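Side-chain contacts in protein osa (Shigella flexneri, PDB 4O7K), which acts as a plasmid fertility inhibition factor of the ParB/Srx superfamily and suppresses the oncogenicity of Agrobacterium tumefaciens: residues D66-V71 / V118-V123; V156-E161 / V165-H170. The protein carries 1 engineered substitution. All coordinates share one frame; numbering follows the deposited sequence.

Interaction 1 of 2, residues D66-V71 / V118-V123; sequences DFIVYV and VPLADV
The carboxylates of D66 and D122 approach obliquely, their planes turned about 60° apart: OD1 of D122 lies above the plane of the D66 carboxylate, displaced outward past OD2, and is 4.5 Å from D66 OD2. These are two like charges near each other but not in contact, and D66 OD2 has a firmer partner in the backbone N of A63, from which it accepts a hydrogen bond. D122 leans toward D66 at its far end only, because CG is anti to its own carbonyl carbon (chi1 -66°). The other flat group, the ring of Y70, takes I68 CG2 on one face, 4.0 Å above the plane and displaced toward the rim. The W45 ring meets Y70 nearly at right angles and W45 NE1 is hydrogen-bonded to the phenol OH.

While CG2 of I68 is spent on the tyrosine, its other branch reaches across the contact: CG1 meets L120 CD1 at 4.3 Å, a loose apolar touch between buried side chains. The leucine is extended at its tip (chi2 -176°), which carries CD1 out toward the isoleucine.

Such sparse contact, 79 Å² in all, illustrates what happens when two segments are separated by a third. I68 and L120 have their CA atoms 9.2 Å apart, and strand 153-158 fills the interval: its L157 touches I68, L120 and D122. Strand 67-72 pairs with it through F67 and V69, and helix 179-189 packs against I68 and Y70 through L182.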
loop_
_atom_site.group_PDB
_atom_site.type_symbol
_atom_site.label_atom_id
_atom_site.label_comp_id
_atom_site.label_asym_id
_atom_site.label_seq_id
_atom_site.Cartn_x
_atom_site.Cartn_y
_atom_site.Cartn_z
ATOM N N ASP A 66 -7.602 -0.160 -14.915
ATOM C CA ASP A 66 -7.306 0.029 -13.497
ATOM C C ASP A 66 -6.841 1.459 -13.240
ATOM O O ASP A 66 -6.483 2.181 -14.167
ATOM C CB ASP A 66 -6.221 -0.932 -13.020
ATOM C CG ASP A 66 -6.686 -2.362 -12.957
ATOM O OD1 ASP A 66 -7.898 -2.595 -12.748
ATOM O OD2 ASP A 66 -5.822 -3.254 -13.103
ATOM N N PHE A 67 -6.840 1.852 -11.975
ATOM C CA PHE A 67 -6.363 3.169 -11.575
ATOM C C PHE A 67 -5.274 3.029 -10.531
ATOM O O PHE A 67 -5.319 2.127 -9.697
ATOM C CB PHE A 67 -7.510 4.016 -11.019
ATOM C CG PHE A 67 -8.358 4.648 -12.073
ATOM C CD1 PHE A 67 -9.237 3.886 -12.826
ATOM C CD2 PHE A 67 -8.273 6.006 -12.319
ATOM C CE1 PHE A 67 -10.005 4.473 -13.804
ATOM C CE2 PHE A 67 -9.044 6.600 -13.292
ATOM C CZ PHE A 67 -9.904 5.834 -14.042
ATOM N N ILE A 68 -4.286 3.913 -10.581
ATOM C CA ILE A 68 -3.260 3.927 -9.553
ATOM C C ILE A 68 -3.582 4.985 -8.506
ATOM O O ILE A 68 -3.957 6.113 -8.830
ATOM C CB ILE A 68 -1.871 4.175 -10.159
ATOM C CG1 ILE A 68 -1.406 2.908 -10.897
ATOM C CG2 ILE A 68 -0.878 4.549 -9.065
ATOM C CD1 ILE A 68 -0.415 3.182 -12.001
ATOM N N VAL A 69 -3.448 4.598 -7.245
ATOM C CA VAL A 69 -3.531 5.536 -6.145
ATOM C C VAL A 69 -2.216 5.481 -5.365
ATOM O O VAL A 69 -1.752 4.404 -4.972
ATOM C CB VAL A 69 -4.709 5.225 -5.202
ATOM C CG1 VAL A 69 -4.829 6.291 -4.124
ATOM C CG2 VAL A 69 -6.014 5.101 -6.007
ATOM N N TYR A 70 -1.605 6.639 -5.173
ATOM C CA TYR A 70 -0.433 6.735 -4.308
ATOM C C TYR A 70 -0.929 6.955 -2.900
ATOM O O TYR A 70 -1.594 7.956 -2.625
ATOM C CB TYR A 70 0.483 7.876 -4.736
ATOM C CG TYR A 70 1.033 7.694 -6.126
ATOM C CD1 TYR A 70 1.953 6.689 -6.404
ATOM C CD2 TYR A 70 0.613 8.508 -7.166
ATOM C CE1 TYR A 70 2.446 6.507 -7.682
ATOM C CE2 TYR A 70 1.088 8.330 -8.442
ATOM C CZ TYR A 70 2.011 7.338 -8.690
ATOM O OH TYR A 70 2.487 7.179 -9.961
ATOM N N VAL A 71 -0.632 6.025 -2.001
ATOM C CA VAL A 71 -1.209 6.143 -0.674
ATOM C C VAL A 71 -0.184 6.502 0.383
ATOM O O VAL A 71 0.992 6.134 0.316
ATOM C CB VAL A 71 -1.957 4.843 -0.228
ATOM C CG1 VAL A 71 -3.058 4.489 -1.225
ATOM C CG2 VAL A 71 -0.997 3.685 -0.063
ATOM N N VAL A 118 8.394 -5.797 -7.894
ATOM C CA VAL A 118 7.206 -6.425 -7.333
ATOM C C VAL A 118 5.926 -5.780 -7.881
ATOM O O VAL A 118 5.762 -4.569 -7.796
ATOM C CB VAL A 118 7.213 -6.325 -5.797
ATOM C CG1 VAL A 118 5.938 -6.963 -5.200
ATOM C CG2 VAL A 118 8.465 -6.988 -5.241
ATOM N N PRO A 119 5.016 -6.587 -8.451
ATOM C CA PRO A 119 3.733 -6.043 -8.924
ATOM C C PRO A 119 2.916 -5.410 -7.795
ATOM O O PRO A 119 3.013 -5.832 -6.640
ATOM C CB PRO A 119 3.023 -7.271 -9.502
ATOM C CG PRO A 119 4.151 -8.197 -9.881
ATOM C CD PRO A 119 5.172 -8.011 -8.802
ATOM N N LEU A 120 2.136 -4.390 -8.136
ATOM C CA LEU A 120 1.312 -3.687 -7.162
ATOM C C LEU A 120 0.228 -4.579 -6.565
ATOM O O LEU A 120 -0.235 -5.520 -7.199
ATOM C CB LEU A 120 0.648 -2.473 -7.808
ATOM C CG LEU A 120 1.607 -1.423 -8.378
ATOM C CD1 LEU A 120 0.791 -0.244 -8.897
ATOM C CD2 LEU A 120 2.584 -1.002 -7.307
ATOM N N ALA A 121 -0.170 -4.243 -5.345
ATOM C CA ALA A 121 -1.360 -4.797 -4.716
ATOM C C ALA A 121 -2.619 -4.257 -5.374
ATOM O O ALA A 121 -2.657 -3.107 -5.835
ATOM C CB ALA A 121 -1.368 -4.469 -3.239
ATOM N N ASP A 122 -3.644 -5.096 -5.411
ATOM C CA ASP A 122 -4.982 -4.712 -5.866
ATOM C C ASP A 122 -5.915 -4.599 -4.665
ATOM O O ASP A 122 -6.194 -5.591 -3.996
ATOM C CB ASP A 122 -5.518 -5.737 -6.857
ATOM C CG ASP A 122 -4.714 -5.771 -8.142
ATOM O OD1 ASP A 122 -5.027 -4.981 -9.057
ATOM O OD2 ASP A 122 -3.771 -6.587 -8.235
ATOM N N VAL A 123 -6.363 -3.382 -4.369
ATOM C CA VAL A 123 -7.157 -3.149 -3.170
ATOM C C VAL A 123 -8.490 -2.495 -3.515
ATOM O O VAL A 123 -8.742 -2.122 -4.660
ATOM C CB VAL A 123 -6.421 -2.257 -2.147
ATOM C CG1 VAL A 123 -5.054 -2.865 -1.778
ATOM C CG2 VAL A 123 -6.269 -0.852 -2.701
#

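Interaction 2 of 2, residues V156-E161 / V165-H170; sequences VLSRDE and VMLAEH. With IPA (isopropyl alcohol), chain F.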
loop_
_atom_site.group_PDB
_atom_site.type_symbol
_atom_site.label_atom_id
_atom_site.label_comp_id
_atom_site.label_asym_id
_atom_site.label_seq_id
_atom_site.Cartn_x
_atom_site.Cartn_y
_atom_site.Cartn_z
ATOM N N VAL A 156 -0.923 1.700 -5.232
ATOM C CA VAL A 156 -1.771 0.515 -5.203
ATOM C C VAL A 156 -2.708 0.614 -6.398
ATOM O O VAL A 156 -2.846 1.683 -7.001
ATOM C CB VAL A 156 -2.583 0.386 -3.897
ATOM C CG1 VAL A 156 -1.669 0.167 -2.697
ATOM C CG2 VAL A 156 -3.468 1.617 -3.688
ATOM N N LEU A 157 -3.338 -0.502 -6.735
ATOM C CA LEU A 157 -4.230 -0.591 -7.889
ATOM C C LEU A 157 -5.690 -0.702 -7.464
ATOM O O LEU A 157 -6.011 -1.412 -6.521
ATOM C CB LEU A 157 -3.862 -1.801 -8.751
ATOM C CG LEU A 157 -2.568 -1.691 -9.558
ATOM C CD1 LEU A 157 -2.230 -3.050 -10.140
ATOM C CD2 LEU A 157 -2.767 -0.668 -10.669
ATOM N N SER A 158 -6.555 0.010 -8.180
ATOM C CA SER A 158 -7.981 0.035 -7.911
ATOM C C SER A 158 -8.741 -0.233 -9.201
ATOM O O SER A 158 -8.313 0.167 -10.284
ATOM C CB SER A 158 -8.381 1.379 -7.307
ATOM O OG SER A 158 -9.781 1.534 -7.260
ATOM N N ARG A 159 -9.890 -0.888 -9.063
ATOM C CA ARG A 159 -10.633 -1.471 -10.173
ATOM C C ARG A 159 -11.277 -0.435 -11.097
ATOM O O ARG A 159 -11.515 -0.707 -12.274
ATOM C CB ARG A 159 -11.718 -2.402 -9.591
ATOM C CG ARG A 159 -11.993 -3.699 -10.337
ATOM C CD ARG A 159 -13.010 -4.556 -9.556
ATOM N NE ARG A 159 -12.503 -4.919 -8.226
ATOM C CZ ARG A 159 -13.227 -4.948 -7.103
ATOM N NH1 ARG A 159 -14.523 -4.640 -7.112
ATOM N NH2 ARG A 159 -12.644 -5.287 -5.956
ATOM N N ASP A 160 -11.584 0.741 -10.561
ATOM C CA ASP A 160 -12.349 1.740 -11.309
ATOM C C ASP A 160 -12.185 3.146 -10.736
ATOM O O ASP A 160 -11.669 3.324 -9.630
ATOM C CB ASP A 160 -13.837 1.359 -11.334
ATOM C CG ASP A 160 -14.408 1.179 -9.944
ATOM O OD1 ASP A 160 -14.714 2.185 -9.279
ATOM O OD2 ASP A 160 -14.540 0.022 -9.510
ATOM N N GLU A 161 -12.630 4.145 -11.491
ATOM C CA GLU A 161 -12.343 5.528 -11.139
ATOM C C GLU A 161 -12.937 5.925 -9.790
ATOM O O GLU A 161 -12.233 6.509 -8.956
ATOM C CB GLU A 161 -12.841 6.486 -12.221
ATOM C CG GLU A 161 -12.377 7.914 -11.989
ATOM C CD GLU A 161 -12.668 8.831 -13.161
ATOM O OE1 GLU A 161 -13.560 8.506 -13.967
ATOM O OE2 GLU A 161 -11.999 9.875 -13.274
ATOM N N VAL A 165 -10.998 7.140 -6.554
ATOM C CA VAL A 165 -11.155 8.464 -5.973
ATOM C C VAL A 165 -11.486 8.355 -4.481
ATOM O O VAL A 165 -10.980 9.142 -3.671
ATOM C CB VAL A 165 -12.233 9.289 -6.725
ATOM C CG1 VAL A 165 -12.601 10.542 -5.939
ATOM C CG2 VAL A 165 -11.718 9.675 -8.111
ATOM N N MET A 166 -12.302 7.362 -4.120
ATOM C CA MET A 166 -12.622 7.078 -2.723
ATOM C C MET A 166 -11.382 6.698 -1.908
ATOM O O MET A 166 -11.189 7.187 -0.794
ATOM C CB MET A 166 -13.657 5.947 -2.638
ATOM C CG MET A 166 -14.494 5.993 -1.398
ATOM S SD MET A 166 -15.719 4.652 -1.452
ATOM C CE MET A 166 -16.463 4.913 -3.056
ATOM N N LEU A 167 -10.548 5.817 -2.456
ATOM C CA LEU A 167 -9.269 5.500 -1.822
ATOM C C LEU A 167 -8.410 6.760 -1.635
ATOM O O LEU A 167 -7.916 7.042 -0.535
ATOM C CB LEU A 167 -8.504 4.461 -2.647
ATOM C CG LEU A 167 -9.059 3.036 -2.562
ATOM C CD1 LEU A 167 -8.506 2.170 -3.691
ATOM C CD2 LEU A 167 -8.753 2.413 -1.207
ATOM N N ALA A 168 -8.233 7.518 -2.712
ATOM C CA ALA A 168 -7.447 8.748 -2.649
ATOM C C ALA A 168 -7.992 9.693 -1.571
ATOM O O ALA A 168 -7.225 10.250 -0.790
ATOM C CB ALA A 168 -7.424 9.435 -4.012
ATOM N N GLU A 169 -9.319 9.829 -1.502
ATOM C CA GLU A 169 -9.949 10.651 -0.469
ATOM C C GLU A 169 -9.495 10.289 0.943
ATOM O O GLU A 169 -9.091 11.157 1.716
ATOM C CB GLU A 169 -11.477 10.526 -0.530
ATOM C CG GLU A 169 -12.176 11.264 0.604
ATOM C CD GLU A 169 -13.682 11.045 0.619
ATOM O OE1 GLU A 169 -14.214 10.455 -0.342
ATOM O OE2 GLU A 169 -14.333 11.456 1.599
ATOM N N HIS A 170 -9.566 9.005 1.283
ATOM C CA HIS A 170 -9.298 8.583 2.654
ATOM C C HIS A 170 -7.822 8.313 2.956
ATOM O O HIS A 170 -7.377 8.564 4.068
ATOM C CB HIS A 170 -10.132 7.338 2.978
ATOM C CG HIS A 170 -11.604 7.603 3.027
ATOM N ND1 HIS A 170 -12.253 7.975 4.184
ATOM C CD2 HIS A 170 -12.550 7.583 2.056
ATOM C CE1 HIS A 170 -13.540 8.157 3.927
ATOM N NE2 HIS A 170 -13.743 7.934 2.641
HETATM C C1 IPA F . -12.059 7.337 8.567
HETATM C C2 IPA F . -11.779 8.443 7.557
HETATM C C3 IPA F . -10.733 9.412 8.100
HETATM O O2 IPA F . -11.289 7.871 6.364
#
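One carbonyl oxygen, that of E161, is approached by two parts of V165 at once. The V165 N-H donates to E161 O at 2.8 Å in an i to i+4 helical bond, the one hydrogen bond between the two segments, with an N-H...O angle of 152°. The methyl CG2 of the same valine rests against that oxygen of E161 at 3.3 Å, since CG1 is anti to the backbone N (chi1 168°) and CG2 is thereby left beside it. Farther out, V165 CG2 meets E161 CG at 4.3 Å, on the exposed flank of the helix.

On the buried side a leucine methyl meets a serine. L167 reaches from the helix toward the strand and lays CD1 against S158 CB at 3.7 Å, with S158 OG at a similar distance. With OG anti to its backbone N, the serine presents its CB and hydroxyl together to the leucine.

At the helix start D160 is the N-cap, its side chain capping a backbone N, and its OD1 is hydrogen-bonded to S163 OG. At the other end H170 meets an isopropyl alcohol, probably from the crystallisation liquor, at its ring edge; H170 ND1 and IPA O2 stand 2.4 Å apart, too short to be trusted in detail. The H170 ring also stacks with F132.

The whole is a strand-turn-helix unit. Strand 153-158 is an outermost strand of the three-stranded sheet, and helix 161-171 packs on that sheet, receiving F67 and V69 on A164, while L167 also touches P125 of strand 118-128.

Overall arrangement
The two contacts follow one another along the chain, interaction 1 closing before interaction 2 opens, yet their centres lie about 9 Å apart and they interlock. Strand 153-158 is the shared element: F67 N is 2.8 Å from S158 O on the side of strand 67-72, and L157 N is 2.8 Å from A121 O on the side of segment 118-123, both probable hydrogen bonds. Strand 153-158 thus joins the three-stranded antiparallel sheet to the long strand of the mixed sheet, while helix 161-171 adds a layer against it. The worked example shows how sequence-distant segments of the plasmid fertility inhibition family region are united by an intervening strand.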